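Local coordinates for coelenterazine-binding protein with bound coelenterazine (Renilla muelleri, PDB 2HPS) that binds the luciferin coelenterazine in an EF-hand fold and, once calcium is bound, makes it available for oxidation by luciferase, at residues Ile31-Tyr36 / Leu70-Arg75; Gln59-Val64 / Val101-Ile106; Asp87-Met92 / Asp166-Leu171; Phe144-Phe149 / Thr174-Ala179. All coordinates share one frame; numbering follows the deposited sequence.

Contact 1 (Ile31-Tyr36 / Leu70-Arg75); sequences ISREDY and LAPGVR. With CTZ (c2-hydroxy-coelenterazine), chain B.
I31 meets L70 at about a right angle, its CG1 3.9 Å from L70 CD2. CG1 is placed between the backbone N and the carbonyl carbon (chi1 58°), which turns CD1 onto both leucine methyls. S32, small and polar, suits the helix start: with D35 it forms a capping box, both bonds weak, and its CB rests 3.6 Å from V74 O. R33 carries the polar link in the conformer described. There its extended chain runs alongside P72 of the type II turn, whose ring lies over one guanidinium face; at the guanidinium edge NH1 donates to the loop carbonyl L70 O (3.1 Å), tilted 29° from the carbonyl plane, and NH1 also makes a salt bridge with D66. Y36 uses both ends: CB packs 4.0 Å from L70 CD1, while OH shares a 2.6 Å hydrogen bond with coelenterazine O17, which lies near the plane of the Y36 ring, at its edge. R19 and Q103 bond Y36 OH as well. Strands 30-32 and 75-77 pair here, I31 backbone-bonded to I76, in the short antiparallel sheet that links the first two EF-hands. Helix 51-68 lies beside R33 and Y36, and helix 78-91 against I31.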
# COMPACT_ATOMS: atom_id res chain seq x y z
N ILE A 31 -12.28 9.91 -3.14
CA ILE A 31 -10.85 10.22 -3.11
C ILE A 31 -10.42 10.99 -4.36
O ILE A 31 -11.10 10.98 -5.39
CB ILE A 31 -9.97 8.96 -2.95
CG1 ILE A 31 -10.22 7.94 -4.08
CG2 ILE A 31 -10.18 8.33 -1.55
CD1 ILE A 31 -9.17 6.81 -4.12
N SER A 32 -9.27 11.64 -4.26
CA SER A 32 -8.75 12.43 -5.37
C SER A 32 -7.24 12.32 -5.44
O SER A 32 -6.59 11.80 -4.51
CB SER A 32 -9.10 13.90 -5.15
OG SER A 32 -8.33 14.40 -4.07
N ARG A 33 -6.69 12.86 -6.53
CA ARG A 33 -5.25 12.90 -6.75
C ARG A 33 -4.53 13.49 -5.56
O ARG A 33 -3.55 12.92 -5.07
CB ARG A 33 -4.98 13.72 -8.01
CG ARG A 33 -3.59 13.62 -8.60
CD ARG A 33 -3.54 14.31 -9.96
NE ARG A 33 -2.22 14.17 -10.58
CZ ARG A 33 -1.87 13.18 -11.39
NH1 ARG A 33 -2.74 12.22 -11.68
NH2 ARG A 33 -0.65 13.14 -11.91
N GLU A 34 -5.00 14.64 -5.05
CA GLU A 34 -4.27 15.26 -3.94
C GLU A 34 -4.34 14.46 -2.65
O GLU A 34 -3.42 14.51 -1.86
CB GLU A 34 -4.65 16.73 -3.70
CG GLU A 34 -6.10 16.98 -3.42
CD GLU A 34 -6.86 17.39 -4.67
OE1 GLU A 34 -7.57 18.43 -4.60
OE2 GLU A 34 -6.75 16.68 -5.72
N ASP A 35 -5.43 13.72 -2.44
CA ASP A 35 -5.51 12.77 -1.31
C ASP A 35 -4.38 11.74 -1.38
O ASP A 35 -3.78 11.36 -0.37
CB ASP A 35 -6.87 12.05 -1.30
CG ASP A 35 -8.06 12.98 -1.05
OD1 ASP A 35 -7.92 14.03 -0.39
OD2 ASP A 35 -9.17 12.63 -1.51
N TYR A 36 -4.11 11.27 -2.60
CA TYR A 36 -3.02 10.32 -2.82
C TYR A 36 -1.64 10.96 -2.57
O TYR A 36 -0.78 10.39 -1.91
CB TYR A 36 -3.16 9.70 -4.22
CG TYR A 36 -2.65 8.27 -4.30
CD1 TYR A 36 -3.08 7.29 -3.38
CD2 TYR A 36 -1.77 7.88 -5.32
CE1 TYR A 36 -2.61 5.97 -3.45
CE2 TYR A 36 -1.31 6.57 -5.40
CZ TYR A 36 -1.72 5.63 -4.47
OH TYR A 36 -1.25 4.34 -4.59
N LEU A 70 -7.23 8.54 -10.79
CA LEU A 70 -7.20 9.75 -9.98
C LEU A 70 -6.59 10.89 -10.79
O LEU A 70 -5.52 11.41 -10.45
CB LEU A 70 -6.44 9.53 -8.67
CG LEU A 70 -7.01 8.45 -7.75
CD1 LEU A 70 -6.17 8.42 -6.48
CD2 LEU A 70 -8.48 8.73 -7.44
N ALA A 71 -7.28 11.24 -11.87
CA ALA A 71 -6.87 12.30 -12.79
C ALA A 71 -6.97 13.66 -12.11
O ALA A 71 -7.74 13.83 -11.16
CB ALA A 71 -7.73 12.25 -14.06
N PRO A 72 -6.16 14.64 -12.57
CA PRO A 72 -6.29 15.98 -11.99
C PRO A 72 -7.73 16.48 -12.02
O PRO A 72 -8.44 16.29 -13.02
CB PRO A 72 -5.40 16.85 -12.90
CG PRO A 72 -4.40 15.90 -13.45
CD PRO A 72 -5.10 14.57 -13.59
N GLY A 73 -8.18 17.05 -10.91
CA GLY A 73 -9.50 17.66 -10.84
C GLY A 73 -10.68 16.76 -10.56
O GLY A 73 -11.76 17.26 -10.21
N VAL A 74 -10.51 15.44 -10.73
CA VAL A 74 -11.63 14.52 -10.52
C VAL A 74 -11.70 14.02 -9.08
O VAL A 74 -10.71 14.06 -8.33
CB VAL A 74 -11.67 13.32 -11.53
CG1 VAL A 74 -11.43 13.79 -12.97
CG2 VAL A 74 -10.68 12.22 -11.15
N ARG A 75 -12.89 13.58 -8.70
CA ARG A 75 -13.15 13.03 -7.39
C ARG A 75 -13.95 11.79 -7.74
O ARG A 75 -14.97 11.89 -8.41
CB ARG A 75 -13.99 14.05 -6.61
CG ARG A 75 -14.55 13.57 -5.30
CD ARG A 75 -15.16 14.74 -4.55
NE ARG A 75 -15.73 14.33 -3.27
CZ ARG A 75 -17.01 14.00 -3.09
NH1 ARG A 75 -17.87 14.03 -4.11
NH2 ARG A 75 -17.43 13.63 -1.88
N1 CTZ B . -0.34 1.98 3.37
C2 CTZ B . -0.90 3.22 3.43
C3 CTZ B . -1.85 3.09 4.54
N4 CTZ B . -1.81 1.87 5.07
C5 CTZ B . -2.49 1.32 6.09
C6 CTZ B . -2.24 -0.02 6.42
N7 CTZ B . -1.33 -0.74 5.74
C8 CTZ B . -0.62 -0.21 4.72
C9 CTZ B . -0.89 1.20 4.35
C10 CTZ B . -0.60 4.39 2.53
C11 CTZ B . -1.00 3.98 1.13
C12 CTZ B . -0.02 3.80 0.16
C13 CTZ B . -0.35 3.41 -1.13
C14 CTZ B . -1.70 3.20 -1.44
C15 CTZ B . -2.69 3.36 -0.46
C16 CTZ B . -2.35 3.75 0.83
O17 CTZ B . -2.02 2.81 -2.70
O18 CTZ B . -2.65 4.01 4.96
C19 CTZ B . -2.97 -0.63 7.55
C20 CTZ B . -4.30 -0.30 7.84
C21 CTZ B . -4.94 -0.89 8.92
C22 CTZ B . -4.26 -1.80 9.74
C23 CTZ B . -2.94 -2.13 9.47
C24 CTZ B . -2.29 -1.54 8.38
O25 CTZ B . -4.92 -2.35 10.80
C26 CTZ B . 0.40 -1.00 3.91
C27 CTZ B . 1.73 -0.96 4.63
C28 CTZ B . 2.83 -0.30 4.08
C29 CTZ B . 4.04 -0.29 4.77
C30 CTZ B . 4.13 -0.93 6.02
C31 CTZ B . 3.03 -1.59 6.56
C32 CTZ B . 1.83 -1.61 5.86

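Contact 2 (Gln59-Val64 / Val101-Ile106); sequences QEFLRV and VIQSLI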
# COMPACT_ATOMS: atom_id res chain seq x y z
N GLN A 59 6.32 11.56 -7.51
CA GLN A 59 6.15 11.19 -8.90
C GLN A 59 5.66 9.74 -9.05
O GLN A 59 4.84 9.45 -9.92
CB GLN A 59 7.44 11.43 -9.68
CG GLN A 59 7.71 12.92 -9.93
CD GLN A 59 6.63 13.59 -10.77
OE1 GLN A 59 6.09 12.99 -11.70
NE2 GLN A 59 6.30 14.84 -10.44
N GLU A 60 6.15 8.85 -8.19
CA GLU A 60 5.72 7.45 -8.28
C GLU A 60 4.25 7.36 -7.87
O GLU A 60 3.46 6.68 -8.54
CB GLU A 60 6.60 6.51 -7.46
CG GLU A 60 6.20 5.01 -7.57
CD GLU A 60 6.24 4.42 -9.00
OE1 GLU A 60 6.73 5.06 -9.98
OE2 GLU A 60 5.75 3.28 -9.16
N PHE A 61 3.88 8.06 -6.80
CA PHE A 61 2.46 8.12 -6.44
C PHE A 61 1.57 8.70 -7.54
O PHE A 61 0.47 8.21 -7.76
CB PHE A 61 2.25 8.84 -5.10
CG PHE A 61 2.40 7.93 -3.91
CD1 PHE A 61 3.64 7.41 -3.56
CD2 PHE A 61 1.28 7.58 -3.16
CE1 PHE A 61 3.78 6.53 -2.45
CE2 PHE A 61 1.39 6.71 -2.07
CZ PHE A 61 2.65 6.19 -1.71
N LEU A 62 2.06 9.72 -8.24
CA LEU A 62 1.28 10.28 -9.34
C LEU A 62 1.13 9.29 -10.48
O LEU A 62 0.08 9.20 -11.09
CB LEU A 62 1.91 11.58 -9.85
CG LEU A 62 1.86 12.77 -8.90
CD1 LEU A 62 2.69 13.91 -9.51
CD2 LEU A 62 0.44 13.22 -8.58
N ARG A 63 2.19 8.52 -10.75
CA ARG A 63 2.16 7.51 -11.80
C ARG A 63 1.07 6.46 -11.52
O ARG A 63 0.29 6.09 -12.41
CB ARG A 63 3.54 6.86 -11.94
CG ARG A 63 3.66 6.00 -13.23
CD ARG A 63 5.05 5.35 -13.30
NE ARG A 63 5.19 4.26 -12.33
CZ ARG A 63 4.73 3.03 -12.53
NH1 ARG A 63 4.10 2.71 -13.65
NH2 ARG A 63 4.88 2.11 -11.58
N VAL A 64 1.05 5.99 -10.28
CA VAL A 64 0.02 5.05 -9.81
C VAL A 64 -1.36 5.73 -9.78
O VAL A 64 -2.34 5.13 -10.21
CB VAL A 64 0.43 4.41 -8.46
CG1 VAL A 64 -0.66 3.48 -7.93
CG2 VAL A 64 1.74 3.63 -8.65
N VAL A 101 5.46 -3.09 -8.10
CA VAL A 101 5.89 -3.13 -6.69
C VAL A 101 6.90 -2.05 -6.32
O VAL A 101 7.31 -1.93 -5.16
CB VAL A 101 6.41 -4.53 -6.29
CG1 VAL A 101 5.32 -5.58 -6.54
CG2 VAL A 101 7.71 -4.88 -7.04
N ILE A 102 7.30 -1.26 -7.31
CA ILE A 102 8.23 -0.16 -7.08
C ILE A 102 7.76 0.80 -5.99
O ILE A 102 8.55 1.19 -5.12
CB ILE A 102 8.55 0.53 -8.44
CG1 ILE A 102 9.35 -0.44 -9.33
CG2 ILE A 102 9.24 1.87 -8.24
CD1 ILE A 102 10.80 -0.74 -8.85
N GLN A 103 6.48 1.15 -6.00
CA GLN A 103 5.93 2.01 -4.97
C GLN A 103 6.15 1.42 -3.57
O GLN A 103 6.57 2.13 -2.64
CB GLN A 103 4.44 2.19 -5.25
CG GLN A 103 3.76 3.27 -4.49
CD GLN A 103 2.27 3.30 -4.80
OE1 GLN A 103 1.70 2.32 -5.31
NE2 GLN A 103 1.63 4.42 -4.50
N SER A 104 5.88 0.13 -3.41
CA SER A 104 6.03 -0.52 -2.12
C SER A 104 7.50 -0.62 -1.71
O SER A 104 7.81 -0.53 -0.53
CB SER A 104 5.40 -1.91 -2.15
OG SER A 104 3.98 -1.82 -2.20
N LEU A 105 8.40 -0.82 -2.68
CA LEU A 105 9.84 -0.86 -2.39
C LEU A 105 10.39 0.51 -1.99
O LEU A 105 11.29 0.60 -1.14
CB LEU A 105 10.61 -1.44 -3.58
CG LEU A 105 10.40 -2.96 -3.78
CD1 LEU A 105 11.04 -3.48 -5.07
CD2 LEU A 105 10.88 -3.77 -2.55
N ILE A 106 9.84 1.57 -2.59
CA ILE A 106 10.14 2.93 -2.11
C ILE A 106 9.71 3.08 -0.65
O ILE A 106 10.50 3.56 0.18
CB ILE A 106 9.49 4.02 -3.01
CG1 ILE A 106 10.18 4.02 -4.38
CG2 ILE A 106 9.54 5.42 -2.32
CD1 ILE A 106 9.62 5.08 -5.32
O HOH W 1 4.85 0.87 -8.39
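Over the centre of the F61 ring stands the amide nitrogen of Q103, 3.2 Å above the plane, with the amide turned 76° from the ring. NE2 thus sits over the ring face, while its hydrogen-bonding partner is Y36 OH. On the other branch of the amide, Q103 OE1 touches the V64 methyls, CG2 at 3.6 Å; a fully extended chain carries the amide this far. A second flat pair lies within helix 51-68. R63 grips the E60 carboxylate side-on, NE to OE1 at 2.9 Å and NH2 to OE2 at 2.8 Å, both on syn sides. With E60 CG opposite its backbone N (chi1 -178°), CG lies against Q103 CB, and the bend at chi2 turns the carboxylate toward R63. E60 CB meets I106 CD1 at 4.0 Å, and I102 CG2 lies in van der Waals contact with E60 OE2 (3.9 Å). One water bridges E60 OE2 and Q103 N, accepting from the latter (2.9 Å). The near-antiparallel helices (151°) join the EF-hand 2 and EF-hand 3 ranges beside the ligand pocket that includes F61. The buried carboxylate is probably stabilised as an anion by R63, while glutamine suits a position that bonds Y36 and touches coelenterazine yet packs against phenyl and valine.

Contact 3 (Asp87-Met92 / Asp166-Leu171); sequences DSLLKM and DFLFGL
L89 divides its two methyls between neighbours on helix 157-169, the exiting helix of the last EF-hand, whose end packs here against that of helix 78-91. CD1 lies 3.9 Å from L168 CD2 and 3.7 Å from the L168 carbonyl O, whereas CD2 meets the F169 ring at CE1 (3.8 Å). The branch lets one leucine meet both L168 and F169. The same ring turns its edge to the backbone of helix 78-91: CE1 stands 3.4 Å from L89 O, which lies in the ring plane, so the partly positive ring hydrogens face a carbonyl oxygen. M92, modelled as selenomethionine with SE in the place of the methionine sulfur, also comes to this edge, a Met-aromatic contact with SE 5.4 Å from the ring centroid and 87° off its normal. Its chain, extended beyond CG, carries the selenium there. Farther out, L90 CD1 and L171 CD2 touch at 3.8 Å, methyl to methyl.

What sets these groups in place is the end of two helices. L89 O accepts from M92 N, and G170 leaves the helical conformation, where a CB would clash with D166 O. L168 O is also bonded by H12. Helix 6-21 flanks the pair, with M16 on L89 and H12 on L90, while K97 makes a cation-pi contact with F169 and A100 touches M92 and F169.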
# COMPACT_ATOMS: atom_id res chain seq x y z
N ASP A 87 -8.66 -3.90 -12.14
CA ASP A 87 -8.59 -4.00 -13.61
C ASP A 87 -7.14 -3.84 -14.09
O ASP A 87 -6.67 -4.63 -14.90
CB ASP A 87 -9.50 -2.97 -14.29
CG ASP A 87 -10.97 -3.35 -14.25
OD1 ASP A 87 -11.30 -4.50 -13.90
OD2 ASP A 87 -11.81 -2.46 -14.56
N SER A 88 -6.46 -2.82 -13.56
CA SER A 88 -5.05 -2.55 -13.92
C SER A 88 -4.08 -3.65 -13.48
O SER A 88 -3.30 -4.16 -14.30
CB SER A 88 -4.59 -1.17 -13.45
OG SER A 88 -4.72 -1.00 -12.05
N LEU A 89 -4.14 -4.01 -12.20
CA LEU A 89 -3.21 -5.01 -11.64
C LEU A 89 -3.35 -6.39 -12.24
O LEU A 89 -2.35 -7.04 -12.50
CB LEU A 89 -3.35 -5.09 -10.12
CG LEU A 89 -2.78 -3.87 -9.41
CD1 LEU A 89 -3.33 -3.78 -7.99
CD2 LEU A 89 -1.24 -3.89 -9.43
N LEU A 90 -4.59 -6.84 -12.46
CA LEU A 90 -4.79 -8.22 -12.91
C LEU A 90 -4.51 -8.43 -14.40
O LEU A 90 -4.41 -9.57 -14.85
CB LEU A 90 -6.19 -8.74 -12.50
CG LEU A 90 -6.39 -8.88 -10.98
CD1 LEU A 90 -7.75 -9.52 -10.65
CD2 LEU A 90 -5.26 -9.64 -10.28
N LYS A 91 -4.36 -7.33 -15.13
CA LYS A 91 -4.00 -7.31 -16.56
C LYS A 91 -2.49 -7.51 -16.75
O LYS A 91 -2.03 -7.95 -17.83
CB LYS A 91 -4.42 -5.96 -17.15
CG LYS A 91 -4.47 -5.84 -18.67
CD LYS A 91 -4.97 -4.45 -19.08
N MSE A 92 -1.71 -7.20 -15.72
CA MSE A 92 -0.26 -7.08 -15.87
C MSE A 92 0.42 -8.42 -16.01
O MSE A 92 0.02 -9.39 -15.37
CB MSE A 92 0.36 -6.33 -14.70
CG MSE A 92 -0.08 -4.89 -14.59
SE MSE A 92 0.74 -4.16 -13.01
CE MSE A 92 -0.12 -2.41 -12.92
N ASP A 166 1.51 -10.74 -2.78
CA ASP A 166 0.30 -11.49 -2.48
C ASP A 166 -0.91 -10.54 -2.39
O ASP A 166 -1.98 -10.84 -2.94
CB ASP A 166 0.58 -12.11 -1.10
CG ASP A 166 -0.53 -12.97 -0.59
OD1 ASP A 166 -1.55 -13.15 -1.29
OD2 ASP A 166 -0.34 -13.48 0.54
N PHE A 167 -0.72 -9.39 -1.76
CA PHE A 167 -1.81 -8.41 -1.68
C PHE A 167 -2.19 -7.89 -3.07
O PHE A 167 -3.36 -7.86 -3.42
CB PHE A 167 -1.43 -7.26 -0.77
CG PHE A 167 -2.57 -6.29 -0.55
CD1 PHE A 167 -3.56 -6.57 0.39
CD2 PHE A 167 -2.67 -5.13 -1.31
CE1 PHE A 167 -4.63 -5.70 0.59
CE2 PHE A 167 -3.75 -4.24 -1.11
CZ PHE A 167 -4.72 -4.52 -0.15
N LEU A 168 -1.19 -7.49 -3.86
CA LEU A 168 -1.48 -6.84 -5.15
C LEU A 168 -1.99 -7.77 -6.24
O LEU A 168 -2.82 -7.36 -7.06
CB LEU A 168 -0.25 -6.06 -5.64
CG LEU A 168 0.11 -4.78 -4.87
CD1 LEU A 168 1.38 -4.20 -5.51
CD2 LEU A 168 -1.03 -3.74 -4.87
N PHE A 169 -1.52 -9.02 -6.27
CA PHE A 169 -1.83 -9.93 -7.36
C PHE A 169 -2.55 -11.22 -6.99
O PHE A 169 -3.00 -11.95 -7.88
CB PHE A 169 -0.54 -10.30 -8.13
CG PHE A 169 0.16 -9.10 -8.69
CD1 PHE A 169 -0.40 -8.39 -9.73
CD2 PHE A 169 1.39 -8.69 -8.17
CE1 PHE A 169 0.25 -7.27 -10.25
CE2 PHE A 169 2.03 -7.58 -8.67
CZ PHE A 169 1.46 -6.87 -9.71
N GLY A 170 -2.65 -11.50 -5.69
CA GLY A 170 -3.26 -12.74 -5.22
C GLY A 170 -4.75 -12.80 -5.52
O GLY A 170 -5.46 -11.82 -5.33
N LEU A 171 -5.19 -13.95 -6.01
CA LEU A 171 -6.61 -14.18 -6.31
C LEU A 171 -7.26 -15.00 -5.20
O LEU A 171 -8.49 -15.08 -5.12
CB LEU A 171 -6.78 -14.92 -7.63
CG LEU A 171 -6.27 -14.19 -8.87
CD1 LEU A 171 -6.48 -15.05 -10.11
CD2 LEU A 171 -6.92 -12.86 -9.02

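Contact 4 (Phe144-Phe149 / Thr174-Ala179); sequences FNTLDF and TALANA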
# COMPACT_ATOMS: atom_id res chain seq x y z
N PHE A 144 2.57 -5.60 11.99
CA PHE A 144 3.97 -6.02 12.04
C PHE A 144 4.08 -7.51 12.35
O PHE A 144 4.80 -8.25 11.67
CB PHE A 144 4.75 -5.25 13.12
CG PHE A 144 6.18 -5.72 13.27
CD1 PHE A 144 7.19 -5.21 12.44
CD2 PHE A 144 6.51 -6.72 14.20
CE1 PHE A 144 8.51 -5.67 12.55
CE2 PHE A 144 7.84 -7.18 14.31
CZ PHE A 144 8.84 -6.65 13.49
N ASN A 145 3.39 -7.93 13.42
CA ASN A 145 3.49 -9.32 13.87
C ASN A 145 3.12 -10.33 12.79
O ASN A 145 3.78 -11.35 12.62
CB ASN A 145 2.63 -9.51 15.12
CG ASN A 145 2.83 -10.88 15.76
OD1 ASN A 145 3.97 -11.25 16.09
ND2 ASN A 145 1.74 -11.64 15.92
N THR A 146 2.07 -10.04 12.03
CA THR A 146 1.66 -10.90 10.94
C THR A 146 2.66 -10.88 9.77
O THR A 146 3.01 -11.93 9.22
CB THR A 146 0.21 -10.56 10.46
OG1 THR A 146 -0.72 -10.68 11.56
CG2 THR A 146 -0.19 -11.48 9.30
N LEU A 147 3.14 -9.69 9.39
CA LEU A 147 4.06 -9.58 8.26
C LEU A 147 5.43 -10.17 8.56
O LEU A 147 6.18 -10.55 7.65
CB LEU A 147 4.20 -8.13 7.82
CG LEU A 147 3.30 -7.73 6.65
CD1 LEU A 147 1.85 -7.91 6.96
CD2 LEU A 147 3.55 -6.27 6.32
N ASP A 148 5.75 -10.24 9.85
CA ASP A 148 6.92 -10.94 10.38
C ASP A 148 6.58 -12.44 10.39
O ASP A 148 6.44 -13.07 11.45
CB ASP A 148 7.23 -10.42 11.80
CG ASP A 148 8.43 -11.10 12.46
OD1 ASP A 148 9.32 -11.64 11.75
OD2 ASP A 148 8.48 -11.09 13.71
N PHE A 149 6.42 -13.01 9.19
CA PHE A 149 5.88 -14.35 9.07
C PHE A 149 6.89 -15.43 9.46
O PHE A 149 6.51 -16.58 9.76
CB PHE A 149 5.21 -14.59 7.71
CG PHE A 149 6.13 -14.44 6.51
CD1 PHE A 149 7.02 -15.47 6.16
CD2 PHE A 149 6.04 -13.33 5.69
CE1 PHE A 149 7.84 -15.35 5.04
CE2 PHE A 149 6.85 -13.21 4.56
CZ PHE A 149 7.75 -14.22 4.23
N THR A 174 -5.18 -15.04 1.69
CA THR A 174 -4.09 -15.46 2.58
C THR A 174 -4.05 -14.59 3.83
O THR A 174 -4.58 -13.47 3.83
CB THR A 174 -2.70 -15.36 1.93
OG1 THR A 174 -2.36 -13.97 1.74
CG2 THR A 174 -2.63 -16.09 0.58
N ALA A 175 -3.40 -15.09 4.87
CA ALA A 175 -3.24 -14.31 6.11
C ALA A 175 -2.51 -12.99 5.84
O ALA A 175 -2.87 -11.95 6.40
CB ALA A 175 -2.49 -15.13 7.15
N LEU A 176 -1.50 -13.02 4.98
CA LEU A 176 -0.69 -11.82 4.73
C LEU A 176 -1.53 -10.78 4.01
O LEU A 176 -1.54 -9.60 4.40
CB LEU A 176 0.56 -12.17 3.91
CG LEU A 176 1.62 -13.02 4.64
CD1 LEU A 176 2.75 -13.39 3.69
CD2 LEU A 176 2.14 -12.28 5.88
N ALA A 177 -2.26 -11.21 2.98
CA ALA A 177 -3.09 -10.25 2.23
C ALA A 177 -4.22 -9.72 3.10
O ALA A 177 -4.63 -8.55 2.98
CB ALA A 177 -3.60 -10.87 0.96
N ASN A 178 -4.75 -10.56 3.98
CA ASN A 178 -5.79 -10.13 4.91
C ASN A 178 -5.31 -9.15 5.99
O ASN A 178 -6.14 -8.55 6.68
CB ASN A 178 -6.43 -11.35 5.60
CG ASN A 178 -7.42 -12.11 4.70
OD1 ASN A 178 -7.78 -11.66 3.59
ND2 ASN A 178 -7.88 -13.28 5.20
N ALA A 179 -3.99 -9.00 6.13
CA ALA A 179 -3.43 -8.18 7.21
C ALA A 179 -2.74 -6.90 6.75
O ALA A 179 -2.67 -5.92 7.51
CB ALA A 179 -2.47 -9.00 8.05
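L176 and T146 meet where the last EF-hand of the chain is joined by the C-terminal helix: helix 137-147 is the entering helix of its helix-loop-helix, and helix 175-180 packs against its end. T174 opens the second segment as N-cap. Its OG1 accepts from A177 N (3.0 Å, 166°), which suits threonine to this place. A175 contributes its carbonyl O, 4.0 Å from T146 CG2. L176 contributes most of the contact. Its first torsion (chi1 -68°) swings the branch away from its own carbonyl and across to helix 137-147. Both methyls reach F149, CD1 lying 3.9 Å from F149 CD2, while CD2 alone meets the T146 carbonyl O, at 3.5 Å, and lies near L147 CA. The leucine and the phenylalanine cross at about a right angle. F149 keeps its ring there with CG between N and carbonyl carbon (chi1 61°), and it also touches E159, a probable calcium ligand. D148, between L147 and F149, is the first ligand position of the probable calcium site; it is the centre of an inverse gamma turn, its carboxylate bonded to the backbone N of N152 and G153. No metal occupies the loop here, so the contact is seen in the calcium-free state. At the far end A179, small enough to let the helices come close, sets its CB 3.6 Å from T146 CG2.

In the fold
From the N terminus, contact 1 ties strand 30-32 and the start of helix 33-47 to the loop before strand 75-77, pairing the loops of the first two EF-hands. Contact 2 starts inside the stretch of chain it closes and crosses it, carrying helix 51-68 over to helix 102-111 and so joining the first half of the chain to the second; the two meet where Y36 bonds Q103 beside coelenterazine. Contact 3 opens before contact 2 has closed and crosses it in turn, linking helix 78-91 to the end of helix 157-169. Contact 4 crosses contact 3, and F167 and A177 touch between them; it brings helix 175-180 back to helix 137-147. Contacts 1 and 4 lie in series, on opposite sides of the centre.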